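PDB 4NH0: ESX secretion system protein EccC from Thermomonospora curvata, which serves as the multi-domain ATPase of a type VII secretion system, which exports proteins such as EsxA and EsxB, and might be its translocase subunit. Local coordinates for residues S246-D258 against R517-E529. Sequence-based numbering, arbitrary orientation.
Sequences SANMTLTSLLHID and RFKAAYVSGPVDE
A single, isolated beta bridge pairs T250 with Y522, and the Y522 side chain folds back over the chain that its own backbone pairs with. The Y522 amide donates to the M249 carbonyl (N to O 3.2 Å, N-H...O 159°); the returning bond, from L251 N to Y522 O, is weak at 3.5 Å. With CG between its backbone N and carbonyl carbon (chi1 63°), the tyrosine ring lies along residues 248-250. A broad, flat ring suits this run of chain: T250 CA sits over one face, N248 O comes to the edge, 3.2 Å from CE2, and N248 CB and T250 CG2 also touch it. A serine in place of Y522 would probably keep the backbone bridge but leave these two carbons without their apolar cover.

T250 is also N-cap of the short helix 251-254, its O accepting from S253 N (3.1 Å). The small A521 methyl packs against M249 O and near L254 CD1 without crowding the bridge. The long aliphatic chain of K519 runs past S246, CD 3.4 Å from OG, and its ammonium bonds to P503 O. L251 CD2 meets V523 CG1 at 3.7 Å, apolar branches suited to a buried place.

L251 continues onto T323 and A327 of helix 317-329, which begins at the end of the predicted Walker A loop of FtsK 1, while V523 reaches L326 there and F576 of helix 575-583; L254 rests on P281 of strand 279-284, which flanks strand 518-520 on one side, strand 505-510 lying on the other.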
loop_
_atom_site.group_PDB
_atom_site.type_symbol
_atom_site.label_atom_id
_atom_site.label_comp_id
_atom_site.label_asym_id
_atom_site.label_seq_id
_atom_site.Cartn_x
_atom_site.Cartn_y
_atom_site.Cartn_z
ATOM N N SER A 246 20.673 -32.045 -55.536
ATOM C CA SER A 246 19.581 -31.250 -54.993
ATOM C C SER A 246 20.061 -29.896 -54.483
ATOM O O SER A 246 20.581 -29.789 -53.372
ATOM C CB SER A 246 18.873 -32.010 -53.867
ATOM O OG SER A 246 19.756 -32.260 -52.786
ATOM N N ALA A 247 19.884 -28.864 -55.301
ATOM C CA ALA A 247 20.107 -27.498 -54.852
ATOM C C ALA A 247 18.971 -27.080 -53.928
ATOM O O ALA A 247 18.181 -27.917 -53.485
ATOM C CB ALA A 247 20.210 -26.550 -56.032
ATOM N N ASN A 248 18.884 -25.787 -53.625
ATOM C CA ASN A 248 17.811 -25.329 -52.744
ATOM C C ASN A 248 16.801 -24.439 -53.452
ATOM O O ASN A 248 17.150 -23.492 -54.157
ATOM C CB ASN A 248 18.354 -24.607 -51.493
ATOM C CG ASN A 248 19.627 -25.246 -50.936
ATOM O OD1 ASN A 248 20.549 -24.544 -50.512
ATOM N ND2 ASN A 248 19.707 -26.578 -50.994
ATOM N N MET A 249 15.535 -24.761 -53.218
ATOM C CA MET A 249 14.428 -24.166 -53.942
ATOM C C MET A 249 13.714 -23.128 -53.088
ATOM O O MET A 249 13.732 -23.203 -51.860
ATOM C CB MET A 249 13.455 -25.261 -54.381
ATOM C CG MET A 249 12.540 -24.875 -55.519
ATOM S SD MET A 249 13.451 -24.429 -57.009
ATOM C CE MET A 249 14.310 -25.962 -57.353
ATOM N N THR A 250 13.095 -22.154 -53.744
ATOM C CA THR A 250 12.338 -21.124 -53.050
ATOM C C THR A 250 10.917 -21.600 -52.781
ATOM O O THR A 250 10.340 -22.336 -53.581
ATOM C CB THR A 250 12.293 -19.819 -53.858
ATOM O OG1 THR A 250 11.712 -20.074 -55.143
ATOM C CG2 THR A 250 13.691 -19.259 -54.045
ATOM N N LEU A 251 10.355 -21.174 -51.654
ATOM C CA LEU A 251 9.007 -21.576 -51.273
ATOM C C LEU A 251 7.970 -21.020 -52.243
ATOM O O LEU A 251 6.914 -21.620 -52.445
ATOM C CB LEU A 251 8.700 -21.120 -49.844
ATOM C CG LEU A 251 7.325 -21.475 -49.274
ATOM C CD1 LEU A 251 7.030 -22.953 -49.456
ATOM C CD2 LEU A 251 7.248 -21.097 -47.807
ATOM N N THR A 252 8.280 -19.879 -52.850
ATOM C CA THR A 252 7.382 -19.267 -53.824
ATOM C C THR A 252 7.216 -20.157 -55.052
ATOM O O THR A 252 6.192 -20.107 -55.732
ATOM C CB THR A 252 7.883 -17.877 -54.266
ATOM O OG1 THR A 252 7.059 -17.386 -55.329
ATOM C CG2 THR A 252 9.319 -17.952 -54.750
ATOM N N SER A 253 8.226 -20.975 -55.326
ATOM C CA SER A 253 8.191 -21.882 -56.465
ATOM C C SER A 253 7.238 -23.044 -56.209
ATOM O O SER A 253 6.456 -23.419 -57.081
ATOM C CB SER A 253 9.593 -22.410 -56.770
ATOM O OG SER A 253 10.507 -21.347 -56.971
ATOM N N LEU A 254 7.307 -23.602 -55.005
ATOM C CA LEU A 254 6.488 -24.755 -54.641
ATOM C C LEU A 254 5.018 -24.381 -54.493
ATOM O O LEU A 254 4.140 -25.237 -54.600
ATOM C CB LEU A 254 6.998 -25.390 -53.343
ATOM C CG LEU A 254 8.250 -26.272 -53.406
ATOM C CD1 LEU A 254 9.511 -25.449 -53.604
ATOM C CD2 LEU A 254 8.368 -27.133 -52.159
ATOM N N LEU A 255 4.754 -23.103 -54.243
ATOM C CA LEU A 255 3.385 -22.630 -54.068
ATOM C C LEU A 255 2.834 -22.004 -55.345
ATOM O O LEU A 255 1.810 -21.321 -55.315
ATOM C CB LEU A 255 3.309 -21.627 -52.916
ATOM C CG LEU A 255 3.454 -22.229 -51.519
ATOM C CD1 LEU A 255 3.348 -21.152 -50.457
ATOM C CD2 LEU A 255 2.406 -23.306 -51.298
ATOM N N HIS A 256 3.527 -22.240 -56.455
ATOM C CA HIS A 256 3.075 -21.816 -57.778
ATOM C C HIS A 256 2.840 -20.310 -57.864
ATOM O O HIS A 256 1.841 -19.865 -58.428
ATOM C CB HIS A 256 1.792 -22.558 -58.164
ATOM C CG HIS A 256 1.878 -24.044 -58.001
ATOM N ND1 HIS A 256 3.076 -24.720 -57.937
ATOM C CD2 HIS A 256 0.909 -24.983 -57.882
ATOM C CE1 HIS A 256 2.844 -26.013 -57.789
ATOM N NE2 HIS A 256 1.538 -26.198 -57.753
ATOM N N ILE A 257 3.759 -19.530 -57.306
ATOM C CA ILE A 257 3.642 -18.077 -57.346
ATOM C C ILE A 257 4.668 -17.470 -58.296
ATOM O O ILE A 257 5.867 -17.478 -58.020
ATOM C CB ILE A 257 3.814 -17.457 -55.949
ATOM C CG1 ILE A 257 2.742 -17.988 -54.999
ATOM C CG2 ILE A 257 3.748 -15.940 -56.031
ATOM C CD1 ILE A 257 2.792 -17.378 -53.616
ATOM N N ASP A 258 4.186 -16.945 -59.417
ATOM C CA ASP A 258 5.054 -16.349 -60.424
ATOM C C ASP A 258 5.668 -15.043 -59.934
ATOM O O ASP A 258 6.887 -14.875 -59.955
ATOM C CB ASP A 258 4.281 -16.105 -61.721
ATOM C CG ASP A 258 3.820 -17.391 -62.376
ATOM O OD1 ASP A 258 4.547 -18.401 -62.282
ATOM O OD2 ASP A 258 2.731 -17.392 -62.986
ATOM N N ARG A 517 13.204 -39.070 -47.428
ATOM C CA ARG A 517 14.242 -38.055 -47.354
ATOM C C ARG A 517 13.886 -36.897 -48.267
ATOM O O ARG A 517 13.490 -37.099 -49.415
ATOM C CB ARG A 517 15.614 -38.615 -47.730
ATOM C CG ARG A 517 16.669 -37.527 -47.882
ATOM C CD ARG A 517 18.086 -38.066 -47.876
ATOM N NE ARG A 517 19.052 -36.999 -48.123
ATOM C CZ ARG A 517 20.371 -37.161 -48.106
ATOM N NH1 ARG A 517 20.891 -38.352 -47.850
ATOM N NH2 ARG A 517 21.169 -36.129 -48.343
ATOM N N PHE A 518 14.021 -35.685 -47.748
ATOM C CA PHE A 518 13.695 -34.494 -48.511
ATOM C C PHE A 518 14.749 -33.423 -48.324
ATOM O O PHE A 518 15.745 -33.626 -47.631
ATOM C CB PHE A 518 12.330 -33.948 -48.098
ATOM C CG PHE A 518 12.292 -33.410 -46.693
ATOM C CD1 PHE A 518 12.450 -32.057 -46.449
ATOM C CD2 PHE A 518 12.097 -34.261 -45.619
ATOM C CE1 PHE A 518 12.416 -31.564 -45.161
ATOM C CE2 PHE A 518 12.061 -33.773 -44.330
ATOM C CZ PHE A 518 12.220 -32.423 -44.100
ATOM N N LYS A 519 14.516 -32.275 -48.946
ATOM C CA LYS A 519 15.360 -31.118 -48.719
ATOM C C LYS A 519 14.501 -29.866 -48.625
ATOM O O LYS A 519 13.833 -29.485 -49.586
ATOM C CB LYS A 519 16.401 -30.978 -49.822
ATOM C CG LYS A 519 17.562 -30.141 -49.377
ATOM C CD LYS A 519 18.719 -30.169 -50.336
ATOM C CE LYS A 519 19.863 -29.406 -49.718
ATOM N NZ LYS A 519 19.339 -28.227 -48.978
ATOM N N ALA A 520 14.521 -29.234 -47.458
ATOM C CA ALA A 520 13.635 -28.113 -47.172
ATOM C C ALA A 520 13.899 -26.909 -48.068
ATOM O O ALA A 520 15.033 -26.653 -48.470
ATOM C CB ALA A 520 13.760 -27.711 -45.712
ATOM N N ALA A 521 12.835 -26.177 -48.377
ATOM C CA ALA A 521 12.948 -24.931 -49.119
ATOM C C ALA A 521 13.370 -23.814 -48.177
ATOM O O ALA A 521 13.335 -23.980 -46.959
ATOM C CB ALA A 521 11.632 -24.592 -49.798
ATOM N N TYR A 522 13.769 -22.677 -48.736
ATOM C CA TYR A 522 14.185 -21.548 -47.915
ATOM C C TYR A 522 13.315 -20.324 -48.168
ATOM O O TYR A 522 12.660 -20.217 -49.204
ATOM C CB TYR A 522 15.657 -21.211 -48.164
ATOM C CG TYR A 522 15.975 -20.762 -49.574
ATOM C CD1 TYR A 522 15.929 -19.418 -49.924
ATOM C CD2 TYR A 522 16.334 -21.681 -50.552
ATOM C CE1 TYR A 522 16.222 -19.003 -51.207
ATOM C CE2 TYR A 522 16.629 -21.274 -51.840
ATOM C CZ TYR A 522 16.573 -19.935 -52.161
ATOM O OH TYR A 522 16.866 -19.525 -53.441
ATOM N N VAL A 523 13.312 -19.405 -47.208
ATOM C CA VAL A 523 12.535 -18.177 -47.312
ATOM C C VAL A 523 13.378 -16.968 -46.924
ATOM O O VAL A 523 12.932 -15.827 -47.031
ATOM C CB VAL A 523 11.281 -18.223 -46.418
ATOM C CG1 VAL A 523 10.287 -19.242 -46.945
ATOM C CG2 VAL A 523 11.665 -18.538 -44.983
ATOM N N SER A 524 14.602 -17.229 -46.475
ATOM C CA SER A 524 15.487 -16.172 -46.002
ATOM C C SER A 524 16.474 -15.732 -47.079
ATOM O O SER A 524 17.549 -15.217 -46.772
ATOM C CB SER A 524 16.245 -16.636 -44.757
ATOM O OG SER A 524 15.348 -17.008 -43.726
ATOM N N GLY A 525 16.102 -15.936 -48.337
ATOM C CA GLY A 525 16.943 -15.536 -49.452
ATOM C C GLY A 525 16.216 -14.613 -50.408
ATOM O O GLY A 525 15.046 -14.300 -50.202
ATOM N N PRO A 526 16.914 -14.156 -51.458
ATOM C CA PRO A 526 16.322 -13.324 -52.510
ATOM C C PRO A 526 15.808 -14.171 -53.669
ATOM O O PRO A 526 15.895 -15.395 -53.605
ATOM C CB PRO A 526 17.495 -12.456 -52.948
ATOM C CG PRO A 526 18.675 -13.372 -52.800
ATOM C CD PRO A 526 18.371 -14.292 -51.631
ATOM N N VAL A 527 15.267 -13.532 -54.705
ATOM C CA VAL A 527 14.909 -14.234 -55.938
ATOM C C VAL A 527 15.536 -13.500 -57.126
ATOM O O VAL A 527 15.764 -12.291 -57.072
ATOM C CB VAL A 527 13.369 -14.373 -56.112
ATOM C CG1 VAL A 527 12.646 -14.092 -54.802
ATOM C CG2 VAL A 527 12.841 -13.466 -57.220
ATOM N N ASP A 528 15.815 -14.239 -58.195
ATOM C CA ASP A 528 16.716 -13.765 -59.241
ATOM C C ASP A 528 16.028 -13.416 -60.561
ATOM O O ASP A 528 14.838 -13.662 -60.742
ATOM C CB ASP A 528 17.789 -14.823 -59.495
ATOM C CG ASP A 528 18.394 -15.354 -58.211
ATOM O OD1 ASP A 528 19.585 -15.089 -57.952
ATOM O OD2 ASP A 528 17.664 -16.022 -57.449
ATOM N N GLU A 529 16.800 -12.833 -61.473
ATOM C CA GLU A 529 16.346 -12.537 -62.828
ATOM C C GLU A 529 17.535 -12.649 -63.785
ATOM O O GLU A 529 18.681 -12.467 -63.376
ATOM C CB GLU A 529 15.701 -11.145 -62.902
ATOM C CG GLU A 529 16.515 -10.049 -63.602
ATOM C CD GLU A 529 17.751 -9.603 -62.831
ATOM O OE1 GLU A 529 17.991 -10.111 -61.716
ATOM O OE2 GLU A 529 18.486 -8.733 -63.349
#